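Local atomic coordinates of probable transcriptional regulator, TetR family protein (Rhodococcus sp., PDB entry 3BJB), a protein that probably binds cis-regulatory DNA as a transcription factor of the TetR family, in an assembly of two chains. Residues R61-K66 / F70-V75; D76-M81 / D139-Q144; V104-G109 / Q168-V173; I145-A150 / E158-L163. One frame throughout, in Å; residues are numbered along the deposited sequence.

Contact 1: R61-K66 / F70-V75; sequences RYFPSK and FVAVMV
Lys66 and Phe70, one turn apart at the start of helix 66-86, run side by side and point the same way. Their backbones are joined by the bond from Phe70 N to Lys66 O, 3.0 Å long and nearly straight at 170°. Lys66 has CG anti to its own N (chi1 -163°), which sets that methylene in the plane of the Phe70 ring, against its rim, with CG 3.6 Å from CE2. The chain then bends at chi3, and its ammonium group leaves the ring to hydrogen-bond with Val43 O. The segment 61-66 carries the end of the predicted helix-turn-helix, 44-63, and the turn that leads from it into the long helix 66-86, so the contact joins the probable DNA-binding head to that helix, consistent with the TetR-family layout. At the other end of the turn, Phe63 is the first residue to leave helical geometry after helix 56-62. Its CG lies anti to the carbonyl carbon (chi1 -42°), which carries the ring over to Ala72, where CE1 meets CB at 3.6 Å, obliquely to the ring. Met27 and Leu28 of helix 22-37 also pack on Phe63. A serine in place of Phe70 would probably leave the Lys66 methylenes without their apolar neighbour and open a gap facing Leu40, Val43 and Ala35. Ser65, at the N-cap position of helix 66-86, hydrogen-bonds through OG to His68 ND1.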
loop_
_atom_site.group_PDB
_atom_site.type_symbol
_atom_site.label_atom_id
_atom_site.label_comp_id
_atom_site.label_asym_id
_atom_site.label_seq_id
_atom_site.Cartn_x
_atom_site.Cartn_y
_atom_site.Cartn_z
ATOM N N ARG B 61 19.231 -18.453 -8.089
ATOM C CA ARG B 61 18.873 -19.665 -7.375
ATOM C C ARG B 61 18.202 -19.346 -6.028
ATOM O O ARG B 61 17.158 -19.902 -5.679
ATOM C CB ARG B 61 20.136 -20.478 -7.134
ATOM C CG ARG B 61 19.918 -21.947 -7.084
ATOM C CD ARG B 61 21.178 -22.637 -6.621
ATOM N NE ARG B 61 21.005 -24.083 -6.612
ATOM C CZ ARG B 61 20.231 -24.752 -5.758
ATOM N NH1 ARG B 61 20.155 -26.079 -5.849
ATOM N NH2 ARG B 61 19.537 -24.107 -4.822
ATOM N N TYR B 62 18.800 -18.445 -5.268
ATOM C CA TYR B 62 18.244 -18.160 -3.966
ATOM C C TYR B 62 17.146 -17.101 -3.958
ATOM O O TYR B 62 16.328 -17.074 -3.043
ATOM C CB TYR B 62 19.343 -17.912 -2.930
ATOM C CG TYR B 62 19.740 -19.199 -2.278
ATOM C CD1 TYR B 62 20.880 -19.897 -2.685
ATOM C CD2 TYR B 62 18.936 -19.760 -1.286
ATOM C CE1 TYR B 62 21.232 -21.136 -2.080
ATOM C CE2 TYR B 62 19.271 -20.965 -0.678
ATOM C CZ TYR B 62 20.411 -21.652 -1.081
ATOM O OH TYR B 62 20.708 -22.840 -0.469
ATOM N N PHE B 63 17.118 -16.239 -4.975
ATOM C CA PHE B 63 16.023 -15.262 -5.113
ATOM C C PHE B 63 15.682 -15.059 -6.592
ATOM O O PHE B 63 16.312 -14.252 -7.268
ATOM C CB PHE B 63 16.332 -13.927 -4.399
ATOM C CG PHE B 63 16.971 -14.084 -3.043
ATOM C CD1 PHE B 63 16.195 -14.201 -1.899
ATOM C CD2 PHE B 63 18.357 -14.141 -2.911
ATOM C CE1 PHE B 63 16.788 -14.368 -0.652
ATOM C CE2 PHE B 63 18.950 -14.301 -1.661
ATOM C CZ PHE B 63 18.161 -14.398 -0.540
ATOM N N PRO B 64 14.699 -15.826 -7.103
ATOM C CA PRO B 64 14.400 -15.855 -8.537
ATOM C C PRO B 64 14.189 -14.492 -9.192
ATOM O O PRO B 64 14.549 -14.330 -10.360
ATOM C CB PRO B 64 13.143 -16.730 -8.613
ATOM C CG PRO B 64 13.307 -17.682 -7.458
ATOM C CD PRO B 64 13.836 -16.765 -6.361
ATOM N N SER B 65 13.615 -13.520 -8.486
ATOM C CA SER B 65 13.680 -12.160 -8.985
ATOM C C SER B 65 13.951 -11.170 -7.880
ATOM O O SER B 65 14.030 -11.519 -6.699
ATOM C CB SER B 65 12.432 -11.756 -9.796
ATOM O OG SER B 65 11.265 -11.733 -9.007
ATOM N N LYS B 66 14.059 -9.910 -8.281
ATOM C CA LYS B 66 14.317 -8.845 -7.352
ATOM C C LYS B 66 13.240 -8.732 -6.282
ATOM O O LYS B 66 13.574 -8.530 -5.118
ATOM C CB LYS B 66 14.470 -7.541 -8.110
ATOM C CG LYS B 66 15.125 -6.507 -7.286
ATOM C CD LYS B 66 15.713 -5.456 -8.150
ATOM C CE LYS B 66 14.660 -4.491 -8.669
ATOM N NZ LYS B 66 15.225 -3.806 -9.852
ATOM N N PHE B 70 13.838 -8.624 -2.152
ATOM C CA PHE B 70 13.367 -7.619 -1.197
ATOM C C PHE B 70 12.231 -8.026 -0.248
ATOM O O PHE B 70 12.050 -7.429 0.807
ATOM C CB PHE B 70 13.113 -6.308 -1.897
ATOM C CG PHE B 70 14.345 -5.663 -2.312
ATOM C CD1 PHE B 70 15.167 -5.072 -1.375
ATOM C CD2 PHE B 70 14.732 -5.676 -3.653
ATOM C CE1 PHE B 70 16.372 -4.470 -1.768
ATOM C CE2 PHE B 70 15.926 -5.073 -4.052
ATOM C CZ PHE B 70 16.746 -4.484 -3.104
ATOM N N VAL B 71 11.506 -9.071 -0.601
ATOM C CA VAL B 71 10.563 -9.684 0.312
ATOM C C VAL B 71 11.324 -10.418 1.404
ATOM O O VAL B 71 11.001 -10.289 2.580
ATOM C CB VAL B 71 9.623 -10.633 -0.428
ATOM C CG1 VAL B 71 8.944 -11.599 0.559
ATOM C CG2 VAL B 71 8.591 -9.829 -1.215
ATOM N N ALA B 72 12.352 -11.167 1.021
ATOM C CA ALA B 72 13.241 -11.809 1.990
ATOM C C ALA B 72 13.977 -10.769 2.840
ATOM O O ALA B 72 14.256 -11.036 4.002
ATOM C CB ALA B 72 14.244 -12.729 1.289
ATOM N N VAL B 73 14.317 -9.605 2.270
ATOM C CA VAL B 73 14.981 -8.546 3.055
ATOM C C VAL B 73 14.014 -8.056 4.116
ATOM O O VAL B 73 14.383 -7.966 5.271
ATOM C CB VAL B 73 15.518 -7.357 2.205
ATOM C CG1 VAL B 73 15.721 -6.125 3.060
ATOM C CG2 VAL B 73 16.829 -7.707 1.531
HETATM N N MSE B 74 12.777 -7.763 3.717
HETATM C CA MSE B 74 11.694 -7.398 4.629
HETATM C C MSE B 74 11.477 -8.406 5.800
HETATM O O MSE B 74 11.398 -8.017 6.959
HETATM C CB MSE B 74 10.423 -7.225 3.816
HETATM C CG MSE B 74 9.173 -7.047 4.634
HETATM SE SE MSE B 74 8.702 -5.181 4.925
HETATM C CE MSE B 74 10.128 -4.666 6.159
ATOM N N VAL B 75 11.392 -9.696 5.481
ATOM C CA VAL B 75 11.231 -10.766 6.472
ATOM C C VAL B 75 12.375 -10.772 7.487
ATOM O O VAL B 75 12.134 -10.871 8.714
ATOM C CB VAL B 75 11.087 -12.147 5.769
ATOM C CG1 VAL B 75 11.377 -13.308 6.706
ATOM C CG2 VAL B 75 9.710 -12.275 5.148
#

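Contact 2: D76-M81 / D139-Q144; sequences DQIDRM and DRAFRQ
The long helix 66-86, which in TetR-family proteins leads from the DNA-binding head into the helical C-terminal body, meets helix 134-150 of that body through Ile78, Ala141 and Phe142. The two segments run nearly parallel, with 11° between their directions and a closest axis approach of 9.5 Å. Ile78 gives the largest single share of the meeting surface, and its CG2 branch does the touching. Its CG2 stands anti to the backbone N, while CG1 sits beside it (chi1 -80°), and this turns the CG2 methyl across the gap between the helices. There it touches Ala141 CB at 3.6 Å and comes within 4.1 Å of Phe142 CD2, approaching that ring obliquely. The small Ala141 allows the helices to come close at this level, and the bulkier Phe142 next to it turns inward, where its ring meets that of Trp170 and packs on Leu103 and Val167. Val138 and Ile145 of helix 134-150, about one turn to either side of Ala141 in sequence, also touch Ile78. The outer margin is polar: Asp79 starts out away from helix 134-150, but its carboxylate bends back, bringing OD1 3.9 Å from Ala141 CB.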
loop_
_atom_site.group_PDB
_atom_site.type_symbol
_atom_site.label_atom_id
_atom_site.label_comp_id
_atom_site.label_asym_id
_atom_site.label_seq_id
_atom_site.Cartn_x
_atom_site.Cartn_y
_atom_site.Cartn_z
ATOM N N ASP B 76 13.610 -10.659 6.986
ATOM C CA ASP B 76 14.792 -10.495 7.848
ATOM C C ASP B 76 14.691 -9.245 8.738
ATOM O O ASP B 76 15.107 -9.263 9.898
ATOM C CB ASP B 76 16.071 -10.436 7.002
ATOM C CG ASP B 76 17.328 -10.124 7.832
ATOM O OD1 ASP B 76 17.769 -10.982 8.649
ATOM O OD2 ASP B 76 17.877 -9.012 7.641
ATOM N N GLN B 77 14.114 -8.177 8.201
ATOM C CA GLN B 77 14.054 -6.897 8.908
ATOM C C GLN B 77 12.923 -6.829 9.912
ATOM O O GLN B 77 12.987 -6.090 10.889
ATOM C CB GLN B 77 13.949 -5.750 7.908
ATOM C CG GLN B 77 15.261 -5.518 7.201
ATOM C CD GLN B 77 16.142 -4.626 8.007
ATOM O OE1 GLN B 77 15.724 -3.515 8.386
ATOM N NE2 GLN B 77 17.365 -5.088 8.291
ATOM N N ILE B 78 11.882 -7.595 9.644
ATOM C CA ILE B 78 10.807 -7.774 10.569
ATOM C C ILE B 78 11.291 -8.699 11.681
ATOM O O ILE B 78 10.981 -8.468 12.848
ATOM C CB ILE B 78 9.544 -8.330 9.872
ATOM C CG1 ILE B 78 8.811 -7.190 9.159
ATOM C CG2 ILE B 78 8.619 -9.041 10.893
ATOM C CD1 ILE B 78 7.760 -7.679 8.138
ATOM N N ASP B 79 12.069 -9.719 11.329
ATOM C CA ASP B 79 12.614 -10.630 12.338
ATOM C C ASP B 79 13.539 -9.868 13.271
ATOM O O ASP B 79 13.544 -10.119 14.473
ATOM C CB ASP B 79 13.383 -11.801 11.705
ATOM C CG ASP B 79 12.467 -12.842 11.030
ATOM O OD1 ASP B 79 11.230 -12.850 11.272
ATOM O OD2 ASP B 79 13.012 -13.669 10.250
ATOM N N ARG B 80 14.297 -8.924 12.706
ATOM C CA ARG B 80 15.334 -8.199 13.439
ATOM C C ARG B 80 14.753 -7.208 14.429
ATOM O O ARG B 80 15.347 -6.955 15.471
ATOM C CB ARG B 80 16.234 -7.434 12.477
ATOM C CG ARG B 80 17.726 -7.505 12.778
ATOM C CD ARG B 80 18.447 -8.373 11.716
ATOM N NE ARG B 80 19.885 -8.087 11.604
ATOM C CZ ARG B 80 20.436 -7.201 10.769
ATOM N NH1 ARG B 80 19.689 -6.479 9.936
ATOM N NH2 ARG B 80 21.757 -7.036 10.767
HETATM N N MSE B 81 13.602 -6.634 14.095
HETATM C CA MSE B 81 13.015 -5.588 14.921
HETATM C C MSE B 81 12.175 -6.208 16.027
HETATM O O MSE B 81 11.986 -5.599 17.089
HETATM C CB MSE B 81 12.225 -4.569 14.074
HETATM C CG MSE B 81 10.775 -4.947 13.689
HETATM SE SE MSE B 81 9.433 -4.515 15.097
HETATM C CE MSE B 81 10.033 -2.690 15.498
ATOM N N ASP B 139 3.426 -11.202 6.780
ATOM C CA ASP B 139 2.192 -11.050 7.541
ATOM C C ASP B 139 2.287 -11.860 8.828
ATOM O O ASP B 139 1.942 -11.363 9.890
ATOM C CB ASP B 139 0.989 -11.548 6.740
ATOM C CG ASP B 139 1.064 -11.168 5.277
ATOM O OD1 ASP B 139 1.687 -10.105 4.948
ATOM O OD2 ASP B 139 0.519 -11.960 4.460
ATOM N N ARG B 140 2.773 -13.092 8.700
ATOM C CA ARG B 140 2.903 -14.024 9.810
ATOM C C ARG B 140 3.909 -13.530 10.846
ATOM O O ARG B 140 3.621 -13.520 12.057
ATOM C CB ARG B 140 3.304 -15.418 9.308
ATOM C CG ARG B 140 2.202 -16.216 8.608
ATOM C CD ARG B 140 2.605 -17.729 8.444
ATOM N NE ARG B 140 3.774 -17.868 7.564
ATOM C CZ ARG B 140 4.591 -18.915 7.494
ATOM N NH1 ARG B 140 4.396 -20.008 8.243
ATOM N NH2 ARG B 140 5.609 -18.876 6.645
ATOM N N ALA B 141 5.078 -13.099 10.371
ATOM C CA ALA B 141 6.155 -12.701 11.273
ATOM C C ALA B 141 5.684 -11.498 12.025
ATOM O O ALA B 141 5.931 -11.366 13.209
ATOM C CB ALA B 141 7.428 -12.389 10.519
ATOM N N PHE B 142 4.949 -10.653 11.327
ATOM C CA PHE B 142 4.489 -9.421 11.900
ATOM C C PHE B 142 3.459 -9.697 12.961
ATOM O O PHE B 142 3.696 -9.501 14.150
ATOM C CB PHE B 142 3.937 -8.517 10.814
ATOM C CG PHE B 142 4.216 -7.099 11.067
ATOM C CD1 PHE B 142 3.302 -6.123 10.716
ATOM C CD2 PHE B 142 5.385 -6.733 11.725
ATOM C CE1 PHE B 142 3.557 -4.760 10.998
ATOM C CE2 PHE B 142 5.671 -5.377 12.033
ATOM C CZ PHE B 142 4.762 -4.379 11.660
ATOM N N ARG B 143 2.325 -10.195 12.518
ATOM C CA ARG B 143 1.314 -10.718 13.372
ATOM C C ARG B 143 1.844 -11.365 14.684
ATOM O O ARG B 143 1.245 -11.153 15.749
ATOM C CB ARG B 143 0.508 -11.708 12.552
ATOM C CG ARG B 143 -0.852 -12.080 13.075
ATOM C CD ARG B 143 -1.262 -13.364 12.410
ATOM N NE ARG B 143 -0.279 -14.398 12.743
ATOM C CZ ARG B 143 -0.140 -15.552 12.093
ATOM N NH1 ARG B 143 -0.917 -15.842 11.041
ATOM N NH2 ARG B 143 0.798 -16.415 12.487
ATOM N N GLN B 144 2.931 -12.151 14.624
ATOM C CA GLN B 144 3.498 -12.764 15.848
ATOM C C GLN B 144 4.273 -11.822 16.771
ATOM O O GLN B 144 4.466 -12.130 17.941
ATOM C CB GLN B 144 4.397 -13.964 15.539
ATOM C CG GLN B 144 3.673 -15.271 15.472
ATOM C CD GLN B 144 3.114 -15.725 16.813
ATOM O OE1 GLN B 144 2.313 -16.651 16.860
ATOM N NE2 GLN B 144 3.542 -15.090 17.907
#

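Contact 3: V104-G109 / Q168-V173; sequences VRATRG and QLWFGV. With SO4 (sulfate ion), chain N.
The indole N-H of Trp170 reaches Thr107 across the gap between helices 157-179 and 95-111, with NE1 donating to OG1 over 3.0 Å. The bond is fairly straight, 163° at the hydrogen, and the oxygen lies within 1° of the indole plane, at the ring edge. Further along the ring, Ala106 CB packs obliquely on CZ2 at 3.8 Å. Two torsions make the pairing possible: Trp170 has CG anti to its N (chi1 176°), which extends the ring toward helix 95-111, and Thr107 has OG1 beside its own N. In that position the hydroxyl can also hydrogen-bond to Leu103 O, one turn back, so it accepts from the indole while giving its proton to the carbonyl. Outside this pair, Leu103, Leu110 and Ile191 pack against the indole. On another side of helix 95-111, Arg108 pairs with Glu188 and lies edge-on to a sulfate ion probably taken from the crystallisation liquor. A phenylalanine in place of Trp170 has no N-H and a shorter ring, and would probably leave the Thr107 hydroxyl without its donor and Ala106 CB without its neighbour CZ2. Ala106, Thr107 and Trp170 are buried, and the chemistry implies that the polar edge of a large aromatic side chain is satisfied inside the helical C-terminal body, where the directional bond, together with the packing, probably restricts rotation of the indole.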
loop_
_atom_site.group_PDB
_atom_site.type_symbol
_atom_site.label_atom_id
_atom_site.label_comp_id
_atom_site.label_asym_id
_atom_site.label_seq_id
_atom_site.Cartn_x
_atom_site.Cartn_y
_atom_site.Cartn_z
ATOM N N VAL B 104 4.770 1.842 16.351
ATOM C CA VAL B 104 5.545 3.084 16.484
ATOM C C VAL B 104 7.047 2.835 16.276
ATOM O O VAL B 104 7.713 3.577 15.542
ATOM C CB VAL B 104 5.305 3.772 17.874
ATOM C CG1 VAL B 104 6.316 4.880 18.152
ATOM C CG2 VAL B 104 3.876 4.321 17.967
ATOM N N ARG B 105 7.562 1.797 16.923
ATOM C CA ARG B 105 8.920 1.354 16.701
ATOM C C ARG B 105 9.248 1.008 15.250
ATOM O O ARG B 105 10.278 1.420 14.752
ATOM C CB ARG B 105 9.197 0.120 17.555
ATOM C CG ARG B 105 10.627 -0.361 17.494
ATOM C CD ARG B 105 11.517 0.583 18.249
ATOM N NE ARG B 105 11.397 0.351 19.689
ATOM C CZ ARG B 105 12.000 -0.642 20.342
ATOM N NH1 ARG B 105 12.788 -1.511 19.697
ATOM N NH2 ARG B 105 11.812 -0.753 21.648
ATOM N N ALA B 106 8.388 0.236 14.583
ATOM C CA ALA B 106 8.623 -0.127 13.191
ATOM C C ALA B 106 8.529 1.093 12.247
ATOM O O ALA B 106 9.408 1.303 11.396
ATOM C CB ALA B 106 7.662 -1.202 12.772
ATOM N N THR B 107 7.475 1.895 12.414
ATOM C CA THR B 107 7.282 3.094 11.625
ATOM C C THR B 107 8.552 3.940 11.697
ATOM O O THR B 107 9.064 4.427 10.666
ATOM C CB THR B 107 6.110 3.926 12.162
ATOM O OG1 THR B 107 4.915 3.110 12.277
ATOM C CG2 THR B 107 5.842 5.083 11.249
ATOM N N ARG B 108 9.080 4.087 12.915
ATOM C CA ARG B 108 10.219 4.934 13.110
ATOM C C ARG B 108 11.449 4.403 12.421
ATOM O O ARG B 108 12.056 5.127 11.642
ATOM C CB ARG B 108 10.451 5.224 14.583
ATOM C CG ARG B 108 9.580 6.385 15.047
ATOM C CD ARG B 108 9.639 6.483 16.544
ATOM N NE ARG B 108 8.615 7.404 17.017
ATOM C CZ ARG B 108 8.358 7.645 18.286
ATOM N NH1 ARG B 108 7.428 8.524 18.597
ATOM N NH2 ARG B 108 9.058 7.031 19.215
ATOM N N GLY B 109 11.771 3.136 12.639
ATOM C CA GLY B 109 12.913 2.510 11.968
ATOM C C GLY B 109 12.826 2.361 10.459
ATOM O O GLY B 109 13.839 2.376 9.795
ATOM N N GLN B 168 -2.635 -3.901 7.668
ATOM C CA GLN B 168 -3.088 -3.467 6.340
ATOM C C GLN B 168 -3.180 -1.957 6.298
ATOM O O GLN B 168 -2.395 -1.315 5.605
ATOM C CB GLN B 168 -4.396 -4.168 5.894
ATOM C CG GLN B 168 -4.187 -5.242 4.759
ATOM C CD GLN B 168 -2.955 -4.948 3.821
ATOM O OE1 GLN B 168 -3.096 -4.346 2.739
ATOM N NE2 GLN B 168 -1.750 -5.371 4.259
ATOM N N LEU B 169 -4.099 -1.405 7.084
ATOM C CA LEU B 169 -4.132 0.023 7.380
ATOM C C LEU B 169 -2.743 0.628 7.670
ATOM O O LEU B 169 -2.467 1.765 7.307
ATOM C CB LEU B 169 -5.075 0.286 8.540
ATOM C CG LEU B 169 -5.188 1.695 9.113
ATOM C CD1 LEU B 169 -5.262 2.746 8.047
ATOM C CD2 LEU B 169 -6.452 1.750 9.924
ATOM N N TRP B 170 -1.861 -0.134 8.296
ATOM C CA TRP B 170 -0.592 0.404 8.718
ATOM C C TRP B 170 0.307 0.607 7.518
ATOM O O TRP B 170 0.829 1.705 7.318
ATOM C CB TRP B 170 0.068 -0.504 9.738
ATOM C CG TRP B 170 1.410 -0.028 10.119
ATOM C CD1 TRP B 170 1.702 1.072 10.856
ATOM C CD2 TRP B 170 2.650 -0.629 9.777
ATOM N NE1 TRP B 170 3.040 1.201 10.996
ATOM C CE2 TRP B 170 3.659 0.163 10.354
ATOM C CE3 TRP B 170 3.008 -1.771 9.042
ATOM C CZ2 TRP B 170 5.014 -0.128 10.224
ATOM C CZ3 TRP B 170 4.360 -2.077 8.903
ATOM C CH2 TRP B 170 5.353 -1.246 9.497
ATOM N N PHE B 171 0.468 -0.459 6.724
ATOM C CA PHE B 171 1.201 -0.391 5.457
ATOM C C PHE B 171 0.781 0.808 4.634
ATOM O O PHE B 171 1.617 1.440 4.019
ATOM C CB PHE B 171 1.008 -1.659 4.614
ATOM C CG PHE B 171 2.124 -2.633 4.747
ATOM C CD1 PHE B 171 2.980 -2.873 3.683
ATOM C CD2 PHE B 171 2.337 -3.317 5.960
ATOM C CE1 PHE B 171 4.043 -3.785 3.823
ATOM C CE2 PHE B 171 3.398 -4.251 6.115
ATOM C CZ PHE B 171 4.247 -4.481 5.047
ATOM N N GLY B 172 -0.510 1.104 4.623
ATOM C CA GLY B 172 -1.001 2.251 3.872
ATOM C C GLY B 172 -0.447 3.559 4.415
ATOM O O GLY B 172 0.002 4.410 3.647
ATOM N N VAL B 173 -0.446 3.690 5.749
ATOM C CA VAL B 173 -0.028 4.915 6.390
ATOM C C VAL B 173 1.440 5.177 6.101
ATOM O O VAL B 173 1.831 6.343 5.817
ATOM C CB VAL B 173 -0.259 4.861 7.909
ATOM C CG1 VAL B 173 0.152 6.165 8.544
ATOM C CG2 VAL B 173 -1.754 4.476 8.238
HETATM S S SO4 N . 7.382 8.965 22.332
HETATM O O1 SO4 N . 7.691 9.380 20.970
HETATM O O2 SO4 N . 7.488 10.124 23.217
HETATM O O3 SO4 N . 6.007 8.438 22.366
HETATM O O4 SO4 N . 8.368 7.963 22.748
#

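Contact 4: I145-A150 / E158-L163. With SO4 (sulfate ion), chain M.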
loop_
_atom_site.group_PDB
_atom_site.type_symbol
_atom_site.label_atom_id
_atom_site.label_comp_id
_atom_site.label_asym_id
_atom_site.label_seq_id
_atom_site.Cartn_x
_atom_site.Cartn_y
_atom_site.Cartn_z
ATOM N N ILE B 145 4.769 -10.709 16.247
ATOM C CA ILE B 145 5.467 -9.756 17.094
ATOM C C ILE B 145 4.467 -9.004 17.942
ATOM O O ILE B 145 4.744 -8.680 19.104
ATOM C CB ILE B 145 6.300 -8.770 16.284
ATOM C CG1 ILE B 145 7.461 -9.507 15.615
ATOM C CG2 ILE B 145 6.812 -7.599 17.185
ATOM C CD1 ILE B 145 8.253 -8.636 14.676
HETATM N N MSE B 146 3.305 -8.758 17.345
HETATM C CA MSE B 146 2.235 -7.981 17.941
HETATM C C MSE B 146 1.491 -8.844 18.937
HETATM O O MSE B 146 1.205 -8.420 20.063
HETATM C CB MSE B 146 1.273 -7.493 16.861
HETATM C CG MSE B 146 1.927 -6.694 15.737
HETATM SE SE MSE B 146 0.583 -6.183 14.365
HETATM C CE MSE B 146 0.163 -4.423 15.041
ATOM N N LEU B 147 1.178 -10.056 18.507
ATOM C CA LEU B 147 0.611 -11.044 19.381
ATOM C C LEU B 147 1.472 -11.156 20.631
ATOM O O LEU B 147 0.954 -11.052 21.729
ATOM C CB LEU B 147 0.457 -12.380 18.655
ATOM C CG LEU B 147 -0.951 -12.907 18.314
ATOM C CD1 LEU B 147 -2.133 -11.968 18.652
ATOM C CD2 LEU B 147 -1.050 -13.384 16.881
ATOM N N ASP B 148 2.786 -11.267 20.457
ATOM C CA ASP B 148 3.699 -11.428 21.573
ATOM C C ASP B 148 3.752 -10.178 22.434
ATOM O O ASP B 148 3.710 -10.242 23.664
ATOM C CB ASP B 148 5.089 -11.817 21.069
ATOM C CG ASP B 148 5.210 -13.319 20.747
ATOM O OD1 ASP B 148 4.309 -14.115 21.089
ATOM O OD2 ASP B 148 6.232 -13.721 20.157
ATOM N N ALA B 149 3.825 -9.032 21.778
ATOM C CA ALA B 149 3.880 -7.780 22.501
ATOM C C ALA B 149 2.614 -7.611 23.333
ATOM O O ALA B 149 2.676 -7.140 24.459
ATOM C CB ALA B 149 4.064 -6.604 21.547
ATOM N N ALA B 150 1.472 -8.000 22.774
ATOM C CA ALA B 150 0.196 -7.918 23.476
ATOM C C ALA B 150 0.133 -8.996 24.523
ATOM O O ALA B 150 -0.690 -8.941 25.422
ATOM C CB ALA B 150 -0.931 -8.092 22.511
ATOM N N GLU B 158 -11.388 -13.414 15.597
ATOM C CA GLU B 158 -11.723 -12.004 15.656
ATOM C C GLU B 158 -10.473 -11.125 15.872
ATOM O O GLU B 158 -10.320 -10.108 15.190
ATOM C CB GLU B 158 -12.744 -11.745 16.768
ATOM C CG GLU B 158 -13.785 -10.703 16.394
ATOM C CD GLU B 158 -13.867 -9.560 17.393
ATOM O OE1 GLU B 158 -14.390 -9.783 18.526
ATOM O OE2 GLU B 158 -13.412 -8.431 17.021
ATOM N N ASP B 159 -9.633 -11.532 16.839
ATOM C CA ASP B 159 -8.294 -10.996 17.089
ATOM C C ASP B 159 -7.396 -11.016 15.863
ATOM O O ASP B 159 -6.753 -10.026 15.565
ATOM C CB ASP B 159 -7.571 -11.844 18.127
ATOM C CG ASP B 159 -8.164 -11.728 19.519
ATOM O OD1 ASP B 159 -8.610 -10.611 19.878
ATOM O OD2 ASP B 159 -8.146 -12.757 20.250
ATOM N N LEU B 160 -7.300 -12.165 15.199
ATOM C CA LEU B 160 -6.440 -12.315 14.021
ATOM C C LEU B 160 -6.895 -11.358 12.920
ATOM O O LEU B 160 -6.093 -10.647 12.288
ATOM C CB LEU B 160 -6.523 -13.761 13.507
ATOM C CG LEU B 160 -5.536 -14.859 13.934
ATOM C CD1 LEU B 160 -4.460 -14.314 14.860
ATOM C CD2 LEU B 160 -6.217 -16.115 14.524
ATOM N N THR B 161 -8.205 -11.353 12.714
ATOM C CA THR B 161 -8.869 -10.477 11.762
ATOM C C THR B 161 -8.502 -9.034 12.073
ATOM O O THR B 161 -7.917 -8.354 11.223
ATOM C CB THR B 161 -10.413 -10.746 11.762
ATOM O OG1 THR B 161 -10.660 -12.035 11.196
ATOM C CG2 THR B 161 -11.177 -9.715 10.964
ATOM N N ALA B 162 -8.777 -8.593 13.299
ATOM C CA ALA B 162 -8.432 -7.221 13.747
ATOM C C ALA B 162 -6.995 -6.836 13.421
ATOM O O ALA B 162 -6.734 -5.780 12.853
ATOM C CB ALA B 162 -8.721 -7.039 15.232
ATOM N N LEU B 163 -6.064 -7.724 13.742
ATOM C CA LEU B 163 -4.655 -7.481 13.461
ATOM C C LEU B 163 -4.301 -7.556 11.984
ATOM O O LEU B 163 -3.271 -7.062 11.584
ATOM C CB LEU B 163 -3.786 -8.451 14.251
ATOM C CG LEU B 163 -3.866 -8.255 15.764
ATOM C CD1 LEU B 163 -3.349 -9.499 16.471
ATOM C CD2 LEU B 163 -3.109 -7.000 16.208
HETATM S S SO4 M . -13.655 -16.694 17.505
HETATM O O1 SO4 M . -13.100 -15.388 17.131
HETATM O O2 SO4 M . -14.353 -16.565 18.790
HETATM O O3 SO4 M . -14.637 -17.078 16.494
HETATM O O4 SO4 M . -12.581 -17.691 17.596
#
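Leu163 has CG anti to its carbonyl carbon (chi1 -65°) and a CD1 that reaches toward Leu147, whose own first torsion, -111°, lies away from the staggered positions and swings its methyls over to helix 157-179. The two side chains cross obliquely, and their CD1 methyls meet at 3.5 Å. The second methyl of Leu147, CD2, goes to Leu160, where it stands 4.1 Å from CD1, the two side chains being at about a right angle. Leu147 is thus wedged between two leucines that lie one turn apart on helix 157-179. Met146, a selenomethionine, adds a third apolar touch from the preceding position on helix 134-150: its SE lies 4.2 Å from Leu163 CD2. The contact consists entirely of such side-chain packing. The axes of the two segments approach to 11.7 Å and cross at 119°, so the chain folds back steeply through the short connection between them. At the start of helix 157-179, the backbone N of Glu158 donates to sulfate O1 over 3.0 Å, and Glu157 N also binds this ion, as anions commonly do at the positive end of a helix. Ile152 and Pro155 in the connection pack on Leu147 and Leu160 respectively. Deeper in the body, Met146 lies on Val99, Val102 and Leu103 of helix 95-111, while Ala149 packs on Phe85 of helix 66-86.

In the fold
From the N terminus, contact 1 closes the shortest loop, turning from the helix-turn-helix region into helix 66-86. Contact 2 follows in series on that same helix and brings it against helix 134-150, closing a loop of 57 residues. Contact 3 joins helix 95-111 to helix 157-179; its segments alternate with those of contact 2, so the two loops cross, and they touch where Met81 meets Arg105 and Ala106 and where Phe142 meets Trp170. Contact 4, between helices 134-150 and 157-179, nests inside the loop of contact 3. Helix 66-86 thus ties the probable DNA-binding head to the C-terminal body, whose helices contacts 3 and 4 hold together near the second subunit.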